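Poly-beta-1,6-N-acetyl-D-glucosamine N-deacetylase (Aggregatibacter actinomycetemcomitans, PDB 4U10) probably removes acetyl groups from the amide nitrogens of poly-beta-1,6-N-acetyl-D-glucosamine, through the zinc-binding deacetylase domain that makes up this part of a longer protein. Local coordinates at residues A[140-150]-A[199-210]; A[180-189]-A[214-224]. All blocks are in the same frame, centred on the assembly; numbering follows the deposited sequence. Where two conformers were deposited one is given.

Contact 1 of 2, residues A[140-150]-A[199-210]; sequences EIASHTDNLHH and IGKKPRIMVWPY. With ZN (zinc ion), chain C.
Ser143 and Met206, here selenomethionine, face each other in a single beta bridge. Val207 N gives its hydrogen to Ser143 O (2.7 Å), and Ser143 N reaches Ile205 O (3.1 Å). Beside it the packing is dense: Ala142 CB lies 3.8 Å from Ile205 CB and 4.0 Å from Val207 CG2, while the methyl CE of Met206 rests on Ser143 OG, which bonds Ser191. Next along, His144 turns its imidazole so that ND1 donates to Val207 O (2.6 Å, 157° at the hydrogen). The carbonyl oxygen lies nearly in the ring plane, yet ND1 stands above the carbonyl plane, off its lone pairs. This bond helps set the ring's rotation, with NE2 directed at the zinc ion. Pro209 wedges in from one side, its CG over a face of His144 and its CB over a face of His149. Both ends are more open to water. At one, partly exposed, Arg204 grips Glu140 side-on, NE to OE2 and NH2 to OE1, with the two planes 12° apart; NH2 also donates to Gln52 OE1, and a water joins Glu140 OE2 to Ile141 O and Arg204 N. At the other, exposed Tyr210 meets the His149 ring obliquely, a water linking OH to ND1. His144 NE2 and His149 NE2 (each 2.1 Å), a water and Asp75 hold the zinc, the Asp-His-His metal site characteristic of NodB-type polysaccharide deacetylases.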
# COMPACT_ATOMS: atom_id res chain seq x y z
N GLU A 140 7.18 5.04 6.52
CA GLU A 140 5.95 5.76 6.77
C GLU A 140 4.79 4.73 6.76
O GLU A 140 4.70 3.92 5.82
CB GLU A 140 5.75 6.75 5.62
CG GLU A 140 4.37 7.41 5.50
CD GLU A 140 4.35 8.79 6.10
OE1 GLU A 140 5.41 9.39 6.19
OE2 GLU A 140 3.29 9.27 6.46
N ILE A 141 3.96 4.73 7.81
CA ILE A 141 2.74 3.90 7.88
C ILE A 141 1.49 4.54 7.23
O ILE A 141 1.00 5.54 7.67
CB ILE A 141 2.42 3.45 9.30
CG1 ILE A 141 3.68 2.97 9.98
CG2 ILE A 141 1.43 2.28 9.25
CD1 ILE A 141 4.46 1.90 9.19
N ALA A 142 1.02 3.95 6.15
CA ALA A 142 -0.21 4.36 5.50
C ALA A 142 -1.31 3.38 5.77
O ALA A 142 -1.08 2.23 6.12
CB ALA A 142 0.02 4.45 4.03
N SER A 143 -2.53 3.82 5.54
CA SER A 143 -3.67 2.91 5.60
C SER A 143 -3.83 2.16 4.31
O SER A 143 -3.50 2.68 3.20
CB SER A 143 -4.94 3.72 5.85
OG SER A 143 -6.08 2.91 5.91
N HIS A 144 -4.45 0.96 4.44
CA HIS A 144 -4.86 0.12 3.32
C HIS A 144 -6.23 -0.47 3.70
O HIS A 144 -6.57 -1.59 3.29
CB HIS A 144 -3.85 -1.01 3.16
CG HIS A 144 -3.80 -1.66 1.80
ND1 HIS A 144 -3.93 -0.98 0.60
CD2 HIS A 144 -3.42 -2.92 1.48
CE1 HIS A 144 -3.71 -1.81 -0.39
NE2 HIS A 144 -3.38 -2.99 0.12
N THR A 145 -7.04 0.37 4.34
CA THR A 145 -8.38 0.12 4.90
C THR A 145 -8.23 -0.69 6.16
O THR A 145 -7.15 -1.15 6.44
CB THR A 145 -9.40 -0.56 3.92
OG1 THR A 145 -9.06 -1.94 3.80
CG2 THR A 145 -9.31 0.09 2.54
N ASP A 146 -9.29 -0.69 6.99
CA ASP A 146 -9.34 -1.53 8.14
C ASP A 146 -9.68 -2.98 7.74
O ASP A 146 -8.91 -3.92 7.96
CB ASP A 146 -10.33 -0.99 9.21
CG ASP A 146 -9.99 -1.54 10.61
OD1 ASP A 146 -8.77 -1.62 10.95
OD2 ASP A 146 -10.94 -1.81 11.36
N ASN A 147 -10.84 -3.15 7.18
CA ASN A 147 -11.31 -4.46 6.74
C ASN A 147 -12.09 -4.39 5.40
O ASN A 147 -13.14 -4.98 5.24
CB ASN A 147 -12.17 -5.07 7.84
CG ASN A 147 -12.58 -6.48 7.52
OD1 ASN A 147 -11.90 -7.15 6.82
ND2 ASN A 147 -13.71 -6.89 7.98
N LEU A 148 -11.54 -3.65 4.43
CA LEU A 148 -12.11 -3.58 3.07
C LEU A 148 -11.13 -4.05 1.97
O LEU A 148 -11.22 -3.63 0.78
CB LEU A 148 -12.67 -2.17 2.83
CG LEU A 148 -13.85 -1.70 3.68
CD1 LEU A 148 -14.11 -0.21 3.49
CD2 LEU A 148 -15.14 -2.52 3.49
N HIS A 149 -10.25 -4.98 2.34
CA HIS A 149 -9.32 -5.57 1.41
C HIS A 149 -9.88 -6.93 1.06
O HIS A 149 -9.23 -7.96 1.29
CB HIS A 149 -7.99 -5.76 2.07
CG HIS A 149 -6.86 -5.89 1.11
ND1 HIS A 149 -6.67 -6.98 0.31
CD2 HIS A 149 -5.86 -5.03 0.81
CE1 HIS A 149 -5.62 -6.80 -0.45
NE2 HIS A 149 -5.08 -5.64 -0.13
N HIS A 150 -11.14 -6.93 0.64
CA HIS A 150 -11.88 -8.18 0.27
C HIS A 150 -12.95 -7.79 -0.73
O HIS A 150 -13.15 -6.58 -0.97
CB HIS A 150 -12.50 -8.89 1.48
CG HIS A 150 -13.51 -8.06 2.23
ND1 HIS A 150 -14.82 -7.94 1.84
CD2 HIS A 150 -13.38 -7.26 3.31
CE1 HIS A 150 -15.47 -7.16 2.67
NE2 HIS A 150 -14.62 -6.74 3.59
N ILE A 199 1.06 3.61 16.71
CA ILE A 199 2.18 4.20 15.98
C ILE A 199 2.47 5.63 16.46
O ILE A 199 3.63 6.06 16.39
CB ILE A 199 1.90 4.16 14.43
CG1 ILE A 199 1.88 2.72 13.91
CG2 ILE A 199 2.88 4.92 13.55
CD1 ILE A 199 3.03 1.91 14.42
N GLY A 200 1.44 6.35 16.89
CA GLY A 200 1.56 7.72 17.37
C GLY A 200 1.34 8.80 16.30
O GLY A 200 1.43 10.00 16.59
N LYS A 201 1.14 8.37 15.06
CA LYS A 201 0.94 9.24 13.89
C LYS A 201 -0.34 8.72 13.17
O LYS A 201 -0.40 7.53 12.85
CB LYS A 201 2.10 9.09 12.91
CG LYS A 201 3.27 10.03 13.10
CD LYS A 201 4.40 9.37 13.84
CE LYS A 201 5.72 10.03 13.51
NZ LYS A 201 6.78 9.42 14.36
N LYS A 202 -1.35 9.57 12.98
CA LYS A 202 -2.50 9.23 12.08
C LYS A 202 -1.95 9.01 10.69
O LYS A 202 -1.14 9.82 10.21
CB LYS A 202 -3.51 10.38 11.94
CG LYS A 202 -4.53 10.55 13.04
CD LYS A 202 -5.34 11.83 12.76
CE LYS A 202 -6.74 11.74 13.34
NZ LYS A 202 -7.50 10.54 12.85
N PRO A 203 -2.37 7.93 10.00
CA PRO A 203 -1.89 7.87 8.66
C PRO A 203 -2.34 9.07 7.81
O PRO A 203 -3.45 9.57 7.97
CB PRO A 203 -2.57 6.58 8.10
CG PRO A 203 -3.81 6.42 8.93
CD PRO A 203 -3.42 6.95 10.28
N ARG A 204 -1.55 9.45 6.81
CA ARG A 204 -1.91 10.55 5.94
C ARG A 204 -1.91 10.16 4.47
O ARG A 204 -1.95 11.00 3.56
CB ARG A 204 -0.98 11.74 6.21
CG ARG A 204 0.45 11.37 6.22
CD ARG A 204 1.37 12.55 6.62
NE ARG A 204 2.75 12.07 6.56
CZ ARG A 204 3.82 12.77 6.88
NH1 ARG A 204 3.68 14.02 7.30
NH2 ARG A 204 5.03 12.21 6.76
N ILE A 205 -1.94 8.87 4.22
CA ILE A 205 -2.07 8.32 2.90
C ILE A 205 -3.07 7.18 3.01
O ILE A 205 -2.99 6.39 3.91
CB ILE A 205 -0.73 7.74 2.39
CG1 ILE A 205 0.40 8.77 2.33
CG2 ILE A 205 -0.81 7.05 1.02
CD1 ILE A 205 1.78 8.10 2.32
N MSE A 206 -3.97 7.10 2.05
CA MSE A 206 -4.76 5.87 1.79
C MSE A 206 -4.20 5.19 0.61
O MSE A 206 -4.11 5.77 -0.50
CB MSE A 206 -6.24 6.21 1.72
CG MSE A 206 -7.10 5.11 1.07
SE MSE A 206 -7.09 3.56 2.29
CE MSE A 206 -8.37 4.20 3.55
N VAL A 207 -3.87 3.90 0.77
CA VAL A 207 -3.52 3.12 -0.38
C VAL A 207 -4.65 2.19 -0.74
O VAL A 207 -5.07 1.35 0.07
CB VAL A 207 -2.21 2.31 -0.15
CG1 VAL A 207 -1.83 1.58 -1.42
CG2 VAL A 207 -1.06 3.22 0.33
N TRP A 208 -5.10 2.24 -2.00
CA TRP A 208 -6.34 1.50 -2.36
C TRP A 208 -6.00 0.06 -2.58
O TRP A 208 -5.03 -0.24 -3.33
CB TRP A 208 -6.92 2.08 -3.66
CG TRP A 208 -7.23 3.54 -3.57
CD1 TRP A 208 -6.71 4.52 -4.36
CD2 TRP A 208 -8.16 4.18 -2.68
NE1 TRP A 208 -7.24 5.73 -3.98
CE2 TRP A 208 -8.12 5.55 -2.95
CE3 TRP A 208 -8.99 3.73 -1.64
CZ2 TRP A 208 -8.87 6.46 -2.24
CZ3 TRP A 208 -9.71 4.62 -0.96
CH2 TRP A 208 -9.67 5.97 -1.26
N PRO A 209 -6.77 -0.87 -1.96
CA PRO A 209 -6.66 -2.28 -2.35
C PRO A 209 -6.84 -2.46 -3.84
O PRO A 209 -7.81 -1.93 -4.42
CB PRO A 209 -7.87 -2.92 -1.60
CG PRO A 209 -7.86 -2.15 -0.31
CD PRO A 209 -7.76 -0.73 -0.87
N TYR A 210 -5.92 -3.22 -4.46
CA TYR A 210 -5.98 -3.59 -5.87
C TYR A 210 -5.92 -2.36 -6.76
O TYR A 210 -6.27 -2.44 -7.91
CB TYR A 210 -7.29 -4.37 -6.14
CG TYR A 210 -7.72 -5.40 -5.05
CD1 TYR A 210 -6.99 -6.50 -4.77
CD2 TYR A 210 -8.90 -5.22 -4.33
CE1 TYR A 210 -7.38 -7.40 -3.78
CE2 TYR A 210 -9.33 -6.13 -3.36
CZ TYR A 210 -8.55 -7.23 -3.10
OH TYR A 210 -8.99 -8.13 -2.13
ZN ZN C . -3.35 -4.83 -0.90
O HOH W 1 0.85 7.82 6.21
O HOH W 2 1.46 7.32 9.98
O HOH W 3 -7.71 -9.80 -0.74
O HOH W 4 -3.23 -4.20 -2.66

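Contact 2 of 2, residues A[180-189]-A[214-224]; sequences YKNRLVQDFS and NDVAIDAAKQS
Tyr180 OH accepts a nearly straight bond from Asn214 ND2 (2.9 Å, 164° at the hydrogen); the hydroxyl lies in the amide plane, which stands at 89° to the phenol ring. The same hydroxyl is hydrogen-bonded to Val164 O. The other end of the amide serves the helix: Asn214 OD1, as N-cap, takes Ala217 N (2.9 Å) and, more weakly, Val216 N. Lys181 runs out extended, then bends at its last torsion, which brings NZ to the anti lone pair of Asp219 OD2 (3.0 Å) in a salt bridge between two partly exposed residues. At the far end one water answers three groups, donating to Val185 O (2.9 Å) and Ala220 O (2.7 Å) and accepting from Ser224 OG, also close to Ser189 CA. Between these polar points the interface is apolar. Ala220 CB drops among Lys181, Leu184, Val185 and Phe188, coming within 3.5 Å of Phe188 CD2, while Leu184 CD1 presses on Val216 CG1 (3.7 Å). With small Ala220 as knob, the short axes approach to 8.4 Å at a crossing angle of -39°, a knob-into-hole packing of helices 177-199 and 215-222 beside strand 205-207, whose Met206 touches Phe188 and Ala221, in the deacetylase alpha/beta fold.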
# COMPACT_ATOMS: atom_id res chain seq x y z
N TYR A 180 -23.65 2.72 1.72
CA TYR A 180 -22.38 2.45 1.10
C TYR A 180 -21.34 3.49 1.56
O TYR A 180 -20.21 3.16 2.00
CB TYR A 180 -22.59 2.43 -0.43
CG TYR A 180 -21.33 2.49 -1.23
CD1 TYR A 180 -20.20 1.72 -0.86
CD2 TYR A 180 -21.24 3.32 -2.36
CE1 TYR A 180 -19.06 1.80 -1.60
CE2 TYR A 180 -20.10 3.40 -3.10
CZ TYR A 180 -19.00 2.68 -2.71
OH TYR A 180 -17.85 2.81 -3.46
N LYS A 181 -21.72 4.76 1.54
CA LYS A 181 -20.79 5.77 1.98
C LYS A 181 -20.40 5.62 3.43
O LYS A 181 -19.23 5.84 3.81
CB LYS A 181 -21.30 7.19 1.74
CG LYS A 181 -20.27 8.21 2.22
CD LYS A 181 -20.52 9.64 1.79
CE LYS A 181 -19.32 10.53 2.09
NZ LYS A 181 -18.12 10.06 1.31
N ASN A 182 -21.38 5.34 4.29
CA ASN A 182 -21.20 5.07 5.70
C ASN A 182 -20.19 3.93 5.95
O ASN A 182 -19.41 3.96 6.85
CB ASN A 182 -22.55 4.60 6.31
CG ASN A 182 -23.44 5.75 6.78
OD1 ASN A 182 -23.11 6.94 6.63
ND2 ASN A 182 -24.58 5.38 7.40
N ARG A 183 -20.34 2.86 5.16
CA ARG A 183 -19.48 1.69 5.26
C ARG A 183 -18.02 2.10 5.01
O ARG A 183 -17.18 1.72 5.78
CB ARG A 183 -19.91 0.56 4.28
CG ARG A 183 -18.99 -0.66 4.31
CD ARG A 183 -19.66 -1.94 3.79
NE ARG A 183 -20.14 -1.77 2.42
CZ ARG A 183 -19.40 -1.87 1.30
NH1 ARG A 183 -18.10 -2.20 1.34
NH2 ARG A 183 -19.96 -1.62 0.13
N LEU A 184 -17.75 2.92 3.99
CA LEU A 184 -16.40 3.42 3.77
C LEU A 184 -15.89 4.42 4.83
O LEU A 184 -14.75 4.31 5.35
CB LEU A 184 -16.31 4.07 2.40
CG LEU A 184 -16.88 3.37 1.20
CD1 LEU A 184 -16.45 4.14 -0.05
CD2 LEU A 184 -16.51 1.92 1.09
N VAL A 185 -16.72 5.40 5.18
CA VAL A 185 -16.32 6.37 6.17
C VAL A 185 -15.94 5.67 7.48
O VAL A 185 -14.92 5.97 8.06
CB VAL A 185 -17.43 7.39 6.45
CG1 VAL A 185 -17.00 8.31 7.60
CG2 VAL A 185 -17.70 8.22 5.18
N GLN A 186 -16.74 4.74 7.96
CA GLN A 186 -16.43 4.16 9.29
C GLN A 186 -15.24 3.23 9.24
O GLN A 186 -14.47 3.20 10.20
CB GLN A 186 -17.65 3.48 9.92
CG GLN A 186 -18.89 4.41 10.00
CD GLN A 186 -18.57 5.81 10.57
OE1 GLN A 186 -19.28 6.79 10.29
NE2 GLN A 186 -17.51 5.92 11.28
N ASP A 187 -15.13 2.45 8.15
CA ASP A 187 -13.97 1.55 8.02
C ASP A 187 -12.68 2.36 7.99
O ASP A 187 -11.76 2.05 8.71
CB ASP A 187 -14.06 0.69 6.76
CG ASP A 187 -12.91 -0.29 6.67
OD1 ASP A 187 -11.89 0.16 6.11
OD2 ASP A 187 -13.03 -1.42 7.20
N PHE A 188 -12.62 3.39 7.14
CA PHE A 188 -11.45 4.26 7.08
C PHE A 188 -11.12 4.95 8.36
O PHE A 188 -9.96 5.09 8.72
CB PHE A 188 -11.54 5.28 5.94
CG PHE A 188 -11.76 4.68 4.58
CD1 PHE A 188 -11.52 3.33 4.35
CD2 PHE A 188 -12.11 5.48 3.49
CE1 PHE A 188 -11.71 2.77 3.15
CE2 PHE A 188 -12.30 4.94 2.25
CZ PHE A 188 -12.07 3.56 2.05
N SER A 189 -12.13 5.46 9.04
CA SER A 189 -11.95 6.08 10.31
C SER A 189 -11.45 5.09 11.40
O SER A 189 -10.56 5.42 12.17
CB SER A 189 -13.25 6.74 10.74
OG SER A 189 -13.26 6.88 12.12
N ASN A 214 -12.83 5.27 -6.12
CA ASN A 214 -13.78 6.13 -6.76
C ASN A 214 -13.96 7.38 -5.94
O ASN A 214 -13.26 7.60 -4.94
CB ASN A 214 -15.12 5.37 -7.04
CG ASN A 214 -15.87 5.05 -5.76
OD1 ASN A 214 -15.75 5.73 -4.79
ND2 ASN A 214 -16.64 4.01 -5.78
N ASP A 215 -14.87 8.24 -6.36
CA ASP A 215 -15.15 9.49 -5.67
C ASP A 215 -15.70 9.33 -4.27
O ASP A 215 -15.36 10.12 -3.38
CB ASP A 215 -16.09 10.44 -6.52
CG ASP A 215 -17.39 9.80 -6.93
OD1 ASP A 215 -17.49 8.56 -7.19
OD2 ASP A 215 -18.34 10.59 -7.03
N VAL A 216 -16.49 8.30 -4.04
CA VAL A 216 -17.03 8.14 -2.69
C VAL A 216 -15.90 7.74 -1.72
O VAL A 216 -15.76 8.24 -0.60
CB VAL A 216 -18.20 7.13 -2.70
CG1 VAL A 216 -18.67 6.77 -1.28
CG2 VAL A 216 -19.38 7.72 -3.48
N ALA A 217 -15.08 6.81 -2.16
CA ALA A 217 -13.95 6.34 -1.37
C ALA A 217 -13.02 7.51 -1.11
O ALA A 217 -12.51 7.67 -0.02
CB ALA A 217 -13.23 5.25 -2.12
N ILE A 218 -12.80 8.36 -2.10
CA ILE A 218 -11.86 9.48 -1.93
C ILE A 218 -12.35 10.39 -0.84
O ILE A 218 -11.58 10.82 0.02
CB ILE A 218 -11.70 10.33 -3.24
CG1 ILE A 218 -10.69 9.66 -4.17
CG2 ILE A 218 -11.16 11.69 -2.90
CD1 ILE A 218 -10.70 10.22 -5.58
N ASP A 219 -13.63 10.70 -0.86
CA ASP A 219 -14.17 11.64 0.11
C ASP A 219 -14.25 11.00 1.52
O ASP A 219 -14.06 11.68 2.52
CB ASP A 219 -15.54 12.13 -0.31
CG ASP A 219 -16.11 13.20 0.67
OD1 ASP A 219 -15.52 14.29 0.73
OD2 ASP A 219 -17.07 12.88 1.43
N ALA A 220 -14.50 9.70 1.57
CA ALA A 220 -14.49 8.93 2.83
C ALA A 220 -13.12 8.97 3.48
O ALA A 220 -13.03 9.14 4.68
CB ALA A 220 -14.92 7.46 2.63
N ALA A 221 -12.06 8.79 2.67
CA ALA A 221 -10.69 8.81 3.14
C ALA A 221 -10.31 10.22 3.60
O ALA A 221 -9.69 10.39 4.67
CB ALA A 221 -9.74 8.36 2.05
N LYS A 222 -10.64 11.21 2.78
CA LYS A 222 -10.39 12.61 3.09
C LYS A 222 -10.97 12.97 4.45
O LYS A 222 -10.32 13.66 5.23
CB LYS A 222 -10.96 13.52 1.99
CG LYS A 222 -11.21 14.99 2.37
CD LYS A 222 -11.62 15.72 1.09
CE LYS A 222 -12.20 17.11 1.30
NZ LYS A 222 -12.37 17.81 -0.03
N GLN A 223 -12.17 12.52 4.76
CA GLN A 223 -12.72 12.83 6.07
C GLN A 223 -11.90 12.33 7.25
O GLN A 223 -12.10 12.83 8.35
CB GLN A 223 -14.12 12.31 6.25
CG GLN A 223 -15.14 13.07 5.47
CD GLN A 223 -16.53 12.59 5.77
OE1 GLN A 223 -17.29 12.26 4.85
NE2 GLN A 223 -16.89 12.57 7.04
N SER A 224 -11.06 11.31 7.06
CA SER A 224 -10.21 10.82 8.15
C SER A 224 -8.76 11.22 8.02
O SER A 224 -7.91 10.68 8.72
CB SER A 224 -10.37 9.31 8.33
OG SER A 224 -11.64 9.04 8.90
O HOH W 5 -13.48 8.40 7.26

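In the fold
Contact 1 is core, centred about 7 Å from the chain's centre, whereas contact 2 lies nearer the surface, its centre about 17 Å out. In chain order the segments run 140-150, 180-189, 199-210 and 214-224, the last three on consecutive elements: helix 177-199, strand 205-207 and helix 215-222. Direct touches join the contacts. Phe188 CD1 packs 3.4 Å from Met206 CE, and Asp187, on the helix of contact 2, probably accepts hydrogen bonds from Asp146 N and Asn147 N in the zinc-binding loop. Both have a salt bridge and bridging waters at their margins; what differs is the centre, strand pairing and zinc ligation in one, alanine-based helix packing in the other.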